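Local coordinates for PaaA (Enterobacter agglomerans, PDB 5FF5), which probably activates a peptide precursor by adenylylation, as an E1-like enzyme of the ThiF family, on the route to the bicyclic core of pantocin A, at residues Y126-V135 with V340-D348; C147-G155 with I195-H203. One frame throughout, in Å; residues are numbered along the deposited sequence.

In the fold
Helix 123-131 leads into strand 134-138 of the mixed sheet, and helix 142-153 carries the chain on to the neighbouring parallel strand 158-162. Interaction 2 closes the shorter loop, when the end of helix 187-198 and the turn before strand 203-207 return to helix 142-153. The chain then runs through strands 227-229, 258-263 and 267-274 to helix 326-345, whose C-terminal end closes the longer loop of interaction 1, with interaction 2 nested inside. The two touch where Gln127 NE2 lies 3.0 Å from Ser154 O, a probable hydrogen bond that would link helix 123-131 to the end of helix 142-153, before and after strand 134-138. Both contacts also reach the second subunit.

Interaction 1 (Y126-V135 with V340-D348); sequences YQERLKQSKV and VVKTITGYD
Tyr347 lays CB over one face of the Tyr126 ring, 3.8 Å from the centroid and 10° off the normal, a CH-pi contact. At the ring edge, near its plane, sits Thr345 O, which accepts one hydrogen bond from Arg129 NH1 at the guanidinium edge (3.0 Å). Leu130 crosses Ile344 at about a right angle and sends CD2 to Ile344 CG2 at 4.0 Å and Val341 CG2 at 4.2 Å. Thr345 CG2, anti to its carbonyl carbon (OG1 chi1 72°), is turned to Leu130, while OG1 returns to Val341 O. Ser133 packs on Ile344 while its OG donates to Arg129 O (2.9 Å), and Val135 CG2 meets Ile344 CD1 at 4.4 Å. In the next shell Asp119 pairs with the Arg129 guanidinium and Asp117 binds the Tyr126 hydroxyl. Lys342 NZ hydrogen-bonds Tyr347 OH while bridging to Asp348 OD2. Gly346, with positive phi, turns the chain out of the helix. The two helix segments cross at 102°, and Ile344 and Val135 both rest on Phe227 of strand 227-229. A helix entering the first strand of a Rossmann-like sheet meets the long helix before its last strands, consistent with the core of the ThiF family.

Interaction 2 (C147-G155 with I195-H203); sequences CALQLAMSG and ILAYNENVH
Leu149 points methyl CD1 onto a face of the Tyr198 ring, 4.2 Å from the centroid and 15° off the normal, a CH-pi contact displaced toward the rim. With CG anti to the backbone N (chi1 -178°), the leucine swings its branch to that face. The selenomethionine Met153, bent at chi3, brings CE obliquely to Tyr198 CD2 at 4.2 Å. The phenol hydrogen-bonds Val176 O of the second subunit. Deeper between the helices, Ala152 CB abuts Ile195 CG2 at 3.7 Å, and Ala148 CB meets Ile195 CD1 at 4.0 Å; Ala148 and Ile195 also rest on Leu159 of strand 158-162. These are successive helices of a Rossmann-type fold, each linking neighbouring parallel strands, and the first begins within a glycine-rich stretch that probably is the GxGxxG motif. Beyond the second helix, Asn199 turns its amide to the last turn of the first: ND2 donates to Ala152 O over 2.6 Å, with the acceptor near the amide plane. Gly155, the positive-phi residue of that helix's Schellman motif, gives its N-H to the same oxygen from the opposite face of the carbonyl plane. Asn201 N donates to Asn199 OD1 (3.0 Å) in an Asx turn, while Tyr106 OH also partners ND2.

Interaction 1 (Y126-V135 with V340-D348)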
loop_
_atom_site.group_PDB
_atom_site.type_symbol
_atom_site.label_atom_id
_atom_site.label_comp_id
_atom_site.label_asym_id
_atom_site.label_seq_id
_atom_site.Cartn_x
_atom_site.Cartn_y
_atom_site.Cartn_z
ATOM N N TYR A 126 -20.401 -2.469 -9.542
ATOM C CA TYR A 126 -19.620 -2.218 -8.334
ATOM C C TYR A 126 -18.910 -0.870 -8.384
ATOM O O TYR A 126 -18.947 -0.113 -7.411
ATOM C CB TYR A 126 -18.603 -3.334 -8.101
ATOM C CG TYR A 126 -19.237 -4.642 -7.734
ATOM C CD1 TYR A 126 -19.964 -4.771 -6.573
ATOM C CD2 TYR A 126 -19.117 -5.746 -8.555
ATOM C CE1 TYR A 126 -20.560 -5.965 -6.233
ATOM C CE2 TYR A 126 -19.709 -6.955 -8.225
ATOM C CZ TYR A 126 -20.428 -7.055 -7.059
ATOM O OH TYR A 126 -21.023 -8.249 -6.714
ATOM N N GLN A 127 -18.296 -0.570 -9.524
ATOM C CA GLN A 127 -17.576 0.682 -9.730
ATOM C C GLN A 127 -18.543 1.860 -9.680
ATOM O O GLN A 127 -18.196 2.936 -9.216
ATOM C CB GLN A 127 -16.839 0.671 -11.072
ATOM C CG GLN A 127 -15.846 1.797 -11.249
ATOM C CD GLN A 127 -14.736 1.725 -10.237
ATOM O OE1 GLN A 127 -14.143 0.674 -10.047
ATOM N NE2 GLN A 127 -14.450 2.833 -9.573
ATOM N N GLU A 128 -19.755 1.645 -10.179
ATOM C CA GLU A 128 -20.800 2.653 -10.128
ATOM C C GLU A 128 -21.095 3.022 -8.675
ATOM O O GLU A 128 -21.270 4.189 -8.341
ATOM C CB GLU A 128 -22.057 2.136 -10.820
ATOM C CG GLU A 128 -21.988 2.214 -12.316
ATOM C CD GLU A 128 -23.220 1.645 -12.971
ATOM O OE1 GLU A 128 -24.157 1.266 -12.225
ATOM O OE2 GLU A 128 -23.251 1.592 -14.225
ATOM N N ARG A 129 -21.113 2.005 -7.817
ATOM C CA ARG A 129 -21.358 2.170 -6.404
ATOM C C ARG A 129 -20.243 2.995 -5.748
ATOM O O ARG A 129 -20.427 3.594 -4.689
ATOM C CB ARG A 129 -21.478 0.793 -5.739
ATOM C CG ARG A 129 -22.852 0.171 -5.887
ATOM C CD ARG A 129 -22.928 -1.275 -5.410
ATOM N NE ARG A 129 -24.181 -1.916 -5.826
ATOM C CZ ARG A 129 -24.551 -3.141 -5.464
ATOM N NH1 ARG A 129 -23.774 -3.850 -4.678
ATOM N NH2 ARG A 129 -25.706 -3.648 -5.855
ATOM N N LEU A 130 -19.085 3.035 -6.389
ATOM C CA LEU A 130 -17.994 3.851 -5.902
ATOM C C LEU A 130 -18.160 5.274 -6.403
ATOM O O LEU A 130 -17.906 6.213 -5.668
ATOM C CB LEU A 130 -16.630 3.290 -6.334
ATOM C CG LEU A 130 -16.097 2.007 -5.694
ATOM C CD1 LEU A 130 -14.744 1.642 -6.283
ATOM C CD2 LEU A 130 -16.037 2.127 -4.159
ATOM N N LYS A 131 -18.557 5.451 -7.657
ATOM C CA LYS A 131 -18.656 6.799 -8.177
ATOM C C LYS A 131 -19.784 7.542 -7.483
ATOM O O LYS A 131 -19.767 8.775 -7.347
ATOM C CB LYS A 131 -18.859 6.822 -9.694
ATOM C CG LYS A 131 -18.892 8.266 -10.207
ATOM C CD LYS A 131 -18.785 8.455 -11.702
ATOM C CE LYS A 131 -18.324 9.886 -11.966
ATOM N NZ LYS A 131 -17.897 10.186 -13.359
ATOM N N GLN A 132 -20.759 6.791 -7.007
ATOM C CA GLN A 132 -21.889 7.419 -6.370
ATOM C C GLN A 132 -21.606 7.758 -4.904
ATOM O O GLN A 132 -22.399 8.451 -4.264
ATOM C CB GLN A 132 -23.105 6.525 -6.529
ATOM C CG GLN A 132 -23.657 6.669 -7.917
ATOM C CD GLN A 132 -24.271 5.401 -8.448
ATOM O OE1 GLN A 132 -24.193 4.340 -7.824
ATOM N NE2 GLN A 132 -24.885 5.498 -9.615
ATOM N N SER A 133 -20.467 7.299 -4.393
ATOM C CA SER A 133 -20.111 7.513 -3.001
ATOM C C SER A 133 -19.470 8.853 -2.726
ATOM O O SER A 133 -18.861 9.442 -3.609
ATOM C CB SER A 133 -19.178 6.420 -2.527
ATOM O OG SER A 133 -19.888 5.214 -2.389
ATOM N N LYS A 134 -19.614 9.309 -1.479
ATOM C CA LYS A 134 -18.990 10.538 -0.982
ATOM C C LYS A 134 -18.337 10.275 0.357
ATOM O O LYS A 134 -19.012 9.961 1.334
ATOM C CB LYS A 134 -20.008 11.669 -0.824
ATOM C CG LYS A 134 -20.685 12.109 -2.106
ATOM C CD LYS A 134 -21.329 13.476 -1.921
ATOM C CE LYS A 134 -20.431 14.375 -1.088
ATOM N NZ LYS A 134 -20.987 15.746 -0.950
ATOM N N VAL A 135 -17.026 10.421 0.408
ATOM C CA VAL A 135 -16.294 10.109 1.617
ATOM C C VAL A 135 -15.744 11.395 2.172
ATOM O O VAL A 135 -15.213 12.212 1.427
ATOM C CB VAL A 135 -15.180 9.054 1.341
ATOM C CG1 VAL A 135 -14.430 8.679 2.586
ATOM C CG2 VAL A 135 -15.809 7.835 0.759
ATOM N N VAL A 340 -12.985 -0.096 3.099
ATOM C CA VAL A 340 -14.014 0.862 2.698
ATOM C C VAL A 340 -14.596 0.496 1.338
ATOM O O VAL A 340 -15.803 0.583 1.146
ATOM C CB VAL A 340 -13.475 2.296 2.667
ATOM C CG1 VAL A 340 -14.430 3.230 1.931
ATOM C CG2 VAL A 340 -13.187 2.758 4.078
ATOM N N VAL A 341 -13.741 0.080 0.403
ATOM C CA VAL A 341 -14.216 -0.279 -0.922
ATOM C C VAL A 341 -15.110 -1.510 -0.885
ATOM O O VAL A 341 -16.187 -1.518 -1.481
ATOM C CB VAL A 341 -13.065 -0.507 -1.891
ATOM C CG1 VAL A 341 -13.563 -1.225 -3.133
ATOM C CG2 VAL A 341 -12.464 0.834 -2.268
ATOM N N LYS A 342 -14.685 -2.534 -0.155
ATOM C CA LYS A 342 -15.520 -3.726 0.042
ATOM C C LYS A 342 -16.869 -3.415 0.683
ATOM O O LYS A 342 -17.868 -4.012 0.315
ATOM C CB LYS A 342 -14.786 -4.766 0.891
ATOM C CG LYS A 342 -13.641 -5.455 0.196
ATOM C CD LYS A 342 -13.304 -6.726 0.941
ATOM C CE LYS A 342 -11.830 -7.088 0.874
ATOM N NZ LYS A 342 -11.433 -7.552 -0.494
ATOM N N THR A 343 -16.895 -2.492 1.643
ATOM C CA THR A 343 -18.142 -2.116 2.305
ATOM C C THR A 343 -19.070 -1.352 1.371
ATOM O O THR A 343 -20.217 -1.718 1.226
ATOM C CB THR A 343 -17.899 -1.259 3.549
ATOM O OG1 THR A 343 -16.999 -1.937 4.436
ATOM C CG2 THR A 343 -19.222 -0.990 4.264
ATOM N N ILE A 344 -18.578 -0.279 0.761
ATOM C CA ILE A 344 -19.378 0.506 -0.176
ATOM C C ILE A 344 -19.928 -0.338 -1.319
ATOM O O ILE A 344 -21.120 -0.276 -1.608
ATOM C CB ILE A 344 -18.574 1.650 -0.814
ATOM C CG1 ILE A 344 -18.144 2.680 0.233
ATOM C CG2 ILE A 344 -19.370 2.286 -1.936
ATOM C CD1 ILE A 344 -17.167 3.760 -0.288
ATOM N N THR A 345 -19.069 -1.134 -1.962
ATOM C CA THR A 345 -19.467 -1.816 -3.193
ATOM C C THR A 345 -20.081 -3.168 -2.913
ATOM O O THR A 345 -20.964 -3.615 -3.641
ATOM C CB THR A 345 -18.296 -2.013 -4.186
ATOM O OG1 THR A 345 -17.384 -3.009 -3.702
ATOM C CG2 THR A 345 -17.577 -0.699 -4.456
ATOM N N GLY A 346 -19.549 -3.867 -1.926
ATOM C CA GLY A 346 -20.080 -5.172 -1.585
ATOM C C GLY A 346 -19.642 -6.317 -2.491
ATOM O O GLY A 346 -20.306 -7.353 -2.547
ATOM N N TYR A 347 -18.541 -6.133 -3.214
ATOM C CA TYR A 347 -18.023 -7.169 -4.107
ATOM C C TYR A 347 -17.435 -8.301 -3.294
ATOM O O TYR A 347 -17.278 -9.383 -3.794
ATOM C CB TYR A 347 -16.965 -6.598 -5.054
ATOM C CG TYR A 347 -15.570 -6.565 -4.462
ATOM C CD1 TYR A 347 -15.134 -5.491 -3.699
ATOM C CD2 TYR A 347 -14.693 -7.596 -4.679
ATOM C CE1 TYR A 347 -13.869 -5.472 -3.158
ATOM C CE2 TYR A 347 -13.429 -7.584 -4.144
ATOM C CZ TYR A 347 -13.014 -6.526 -3.386
ATOM O OH TYR A 347 -11.729 -6.535 -2.866
ATOM N N ASP A 348 -17.135 -8.038 -2.029
ATOM C CA ASP A 348 -16.535 -9.007 -1.104
ATOM C C ASP A 348 -16.816 -8.533 0.309
ATOM O O ASP A 348 -16.956 -7.343 0.531
ATOM C CB ASP A 348 -15.011 -9.114 -1.323
ATOM C CG ASP A 348 -14.338 -10.196 -0.450
ATOM O OD1 ASP A 348 -15.014 -11.106 0.076
ATOM O OD2 ASP A 348 -13.114 -10.080 -0.222
#

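Interaction 2 (C147-G155 with I195-H203)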
loop_
_atom_site.group_PDB
_atom_site.type_symbol
_atom_site.label_atom_id
_atom_site.label_comp_id
_atom_site.label_asym_id
_atom_site.label_seq_id
_atom_site.Cartn_x
_atom_site.Cartn_y
_atom_site.Cartn_z
ATOM N N CYS A 147 -5.176 8.019 2.614
ATOM C CA CYS A 147 -6.541 7.565 2.389
ATOM C C CYS A 147 -7.208 8.320 1.242
ATOM O O CYS A 147 -7.906 7.723 0.424
ATOM C CB CYS A 147 -7.391 7.706 3.644
ATOM S SG CYS A 147 -7.065 6.506 4.939
ATOM N N ALA A 148 -7.027 9.636 1.200
ATOM C CA ALA A 148 -7.591 10.427 0.117
ATOM C C ALA A 148 -7.074 9.911 -1.218
ATOM O O ALA A 148 -7.839 9.703 -2.172
ATOM C CB ALA A 148 -7.248 11.899 0.288
ATOM N N LEU A 149 -5.763 9.698 -1.262
ATOM C CA LEU A 149 -5.101 9.303 -2.479
ATOM C C LEU A 149 -5.668 8.026 -3.055
ATOM O O LEU A 149 -6.169 8.022 -4.179
ATOM C CB LEU A 149 -3.613 9.119 -2.246
ATOM C CG LEU A 149 -2.887 8.741 -3.536
ATOM C CD1 LEU A 149 -3.282 9.680 -4.677
ATOM C CD2 LEU A 149 -1.402 8.718 -3.327
ATOM N N GLN A 150 -5.580 6.939 -2.288
ATOM C CA GLN A 150 -5.967 5.619 -2.788
ATOM C C GLN A 150 -7.449 5.555 -3.102
ATOM O O GLN A 150 -7.856 4.860 -4.038
ATOM C CB GLN A 150 -5.582 4.525 -1.783
ATOM C CG GLN A 150 -4.087 4.261 -1.704
ATOM C CD GLN A 150 -3.717 3.254 -0.638
ATOM O OE1 GLN A 150 -4.524 2.409 -0.261
ATOM N NE2 GLN A 150 -2.486 3.333 -0.151
ATOM N N LEU A 151 -8.238 6.316 -2.353
ATOM C CA LEU A 151 -9.652 6.466 -2.634
ATOM C C LEU A 151 -9.868 7.197 -3.961
ATOM O O LEU A 151 -10.716 6.809 -4.771
ATOM C CB LEU A 151 -10.330 7.225 -1.500
ATOM C CG LEU A 151 -10.627 6.439 -0.227
ATOM C CD1 LEU A 151 -10.812 7.370 0.978
ATOM C CD2 LEU A 151 -11.877 5.595 -0.451
ATOM N N ALA A 152 -9.097 8.246 -4.205
ATOM C CA ALA A 152 -9.241 8.962 -5.465
ATOM C C ALA A 152 -8.860 8.043 -6.634
ATOM O O ALA A 152 -9.574 7.966 -7.645
ATOM C CB ALA A 152 -8.395 10.222 -5.465
HETATM N N MSE A 153 -7.739 7.338 -6.485
HETATM C CA MSE A 153 -7.280 6.416 -7.514
HETATM C C MSE A 153 -8.332 5.336 -7.801
HETATM O O MSE A 153 -8.511 4.908 -8.946
HETATM C CB MSE A 153 -5.953 5.768 -7.108
HETATM C CG MSE A 153 -4.803 6.750 -6.943
HETATM SE SE MSE A 153 -3.126 5.934 -6.290
HETATM C CE MSE A 153 -2.166 5.825 -7.986
ATOM N N SER A 154 -9.038 4.920 -6.758
ATOM C CA SER A 154 -9.947 3.803 -6.858
ATOM C C SER A 154 -11.274 4.217 -7.488
ATOM O O SER A 154 -12.160 3.381 -7.714
ATOM C CB SER A 154 -10.160 3.223 -5.481
ATOM O OG SER A 154 -8.923 2.738 -5.007
ATOM N N GLY A 155 -11.406 5.506 -7.786
ATOM C CA GLY A 155 -12.598 5.990 -8.439
ATOM C C GLY A 155 -13.707 6.386 -7.490
ATOM O O GLY A 155 -14.864 6.331 -7.872
ATOM N N ILE A 195 -4.919 15.594 -6.101
ATOM C CA ILE A 195 -5.917 14.576 -6.360
ATOM C C ILE A 195 -6.390 14.674 -7.784
ATOM O O ILE A 195 -6.619 13.672 -8.444
ATOM C CB ILE A 195 -7.101 14.688 -5.416
ATOM C CG1 ILE A 195 -6.703 14.126 -4.058
ATOM C CG2 ILE A 195 -8.279 13.919 -5.960
ATOM C CD1 ILE A 195 -7.828 14.012 -3.095
ATOM N N LEU A 196 -6.529 15.893 -8.272
ATOM C CA LEU A 196 -7.072 16.080 -9.599
ATOM C C LEU A 196 -6.039 15.757 -10.684
ATOM O O LEU A 196 -6.413 15.442 -11.809
ATOM C CB LEU A 196 -7.653 17.492 -9.720
ATOM C CG LEU A 196 -8.815 17.637 -8.690
ATOM C CD1 LEU A 196 -9.395 19.039 -8.580
ATOM C CD2 LEU A 196 -9.947 16.625 -8.909
ATOM N N ALA A 197 -4.749 15.796 -10.355
ATOM C CA ALA A 197 -3.714 15.363 -11.308
ATOM C C ALA A 197 -3.757 13.859 -11.491
ATOM O O ALA A 197 -3.533 13.345 -12.589
ATOM C CB ALA A 197 -2.350 15.777 -10.850
ATOM N N TYR A 198 -4.066 13.159 -10.409
ATOM C CA TYR A 198 -4.176 11.712 -10.424
ATOM C C TYR A 198 -5.471 11.231 -11.075
ATOM O O TYR A 198 -5.442 10.371 -11.952
ATOM C CB TYR A 198 -4.076 11.168 -8.999
ATOM C CG TYR A 198 -2.660 10.995 -8.559
ATOM C CD1 TYR A 198 -2.029 11.951 -7.780
ATOM C CD2 TYR A 198 -1.928 9.889 -8.956
ATOM C CE1 TYR A 198 -0.711 11.799 -7.389
ATOM C CE2 TYR A 198 -0.611 9.728 -8.576
ATOM C CZ TYR A 198 -0.007 10.683 -7.789
ATOM O OH TYR A 198 1.304 10.501 -7.415
ATOM N N ASN A 199 -6.604 11.770 -10.631
ATOM C CA ASN A 199 -7.898 11.336 -11.129
ATOM C C ASN A 199 -8.826 12.528 -11.263
ATOM O O ASN A 199 -9.344 13.036 -10.286
ATOM C CB ASN A 199 -8.505 10.286 -10.204
ATOM C CG ASN A 199 -9.720 9.610 -10.804
ATOM O OD1 ASN A 199 -10.258 10.061 -11.817
ATOM N ND2 ASN A 199 -10.196 8.554 -10.145
ATOM N N GLU A 200 -9.033 12.957 -12.495
ATOM C CA GLU A 200 -9.777 14.155 -12.843
ATOM C C GLU A 200 -11.282 13.924 -12.696
ATOM O O GLU A 200 -12.074 14.840 -12.838
ATOM C CB GLU A 200 -9.413 14.509 -14.282
ATOM C CG GLU A 200 -10.061 15.697 -14.938
ATOM C CD GLU A 200 -9.540 15.886 -16.380
ATOM O OE1 GLU A 200 -8.379 15.492 -16.668
ATOM O OE2 GLU A 200 -10.307 16.391 -17.235
ATOM N N ASN A 201 -11.679 12.686 -12.425
ATOM C CA ASN A 201 -13.096 12.355 -12.305
ATOM C C ASN A 201 -13.639 12.469 -10.894
ATOM O O ASN A 201 -14.846 12.373 -10.672
ATOM C CB ASN A 201 -13.338 10.942 -12.815
ATOM C CG ASN A 201 -12.766 10.728 -14.173
ATOM O OD1 ASN A 201 -12.293 9.646 -14.498
ATOM N ND2 ASN A 201 -12.765 11.776 -14.979
ATOM N N VAL A 202 -12.737 12.650 -9.941
ATOM C CA VAL A 202 -13.115 12.837 -8.553
ATOM C C VAL A 202 -13.443 14.304 -8.240
ATOM O O VAL A 202 -12.662 15.195 -8.573
ATOM C CB VAL A 202 -11.995 12.372 -7.637
ATOM C CG1 VAL A 202 -12.388 12.575 -6.174
ATOM C CG2 VAL A 202 -11.707 10.933 -7.910
ATOM N N HIS A 203 -14.595 14.560 -7.624
ATOM C CA HIS A 203 -14.944 15.918 -7.194
ATOM C C HIS A 203 -14.383 16.160 -5.812
ATOM O O HIS A 203 -14.631 15.383 -4.899
ATOM C CB HIS A 203 -16.462 16.137 -7.158
ATOM C CG HIS A 203 -17.154 15.789 -8.436
ATOM N ND1 HIS A 203 -18.013 14.716 -8.549
ATOM C CD2 HIS A 203 -17.096 16.356 -9.664
ATOM C CE1 HIS A 203 -18.460 14.639 -9.791
ATOM N NE2 HIS A 203 -17.918 15.622 -10.488
#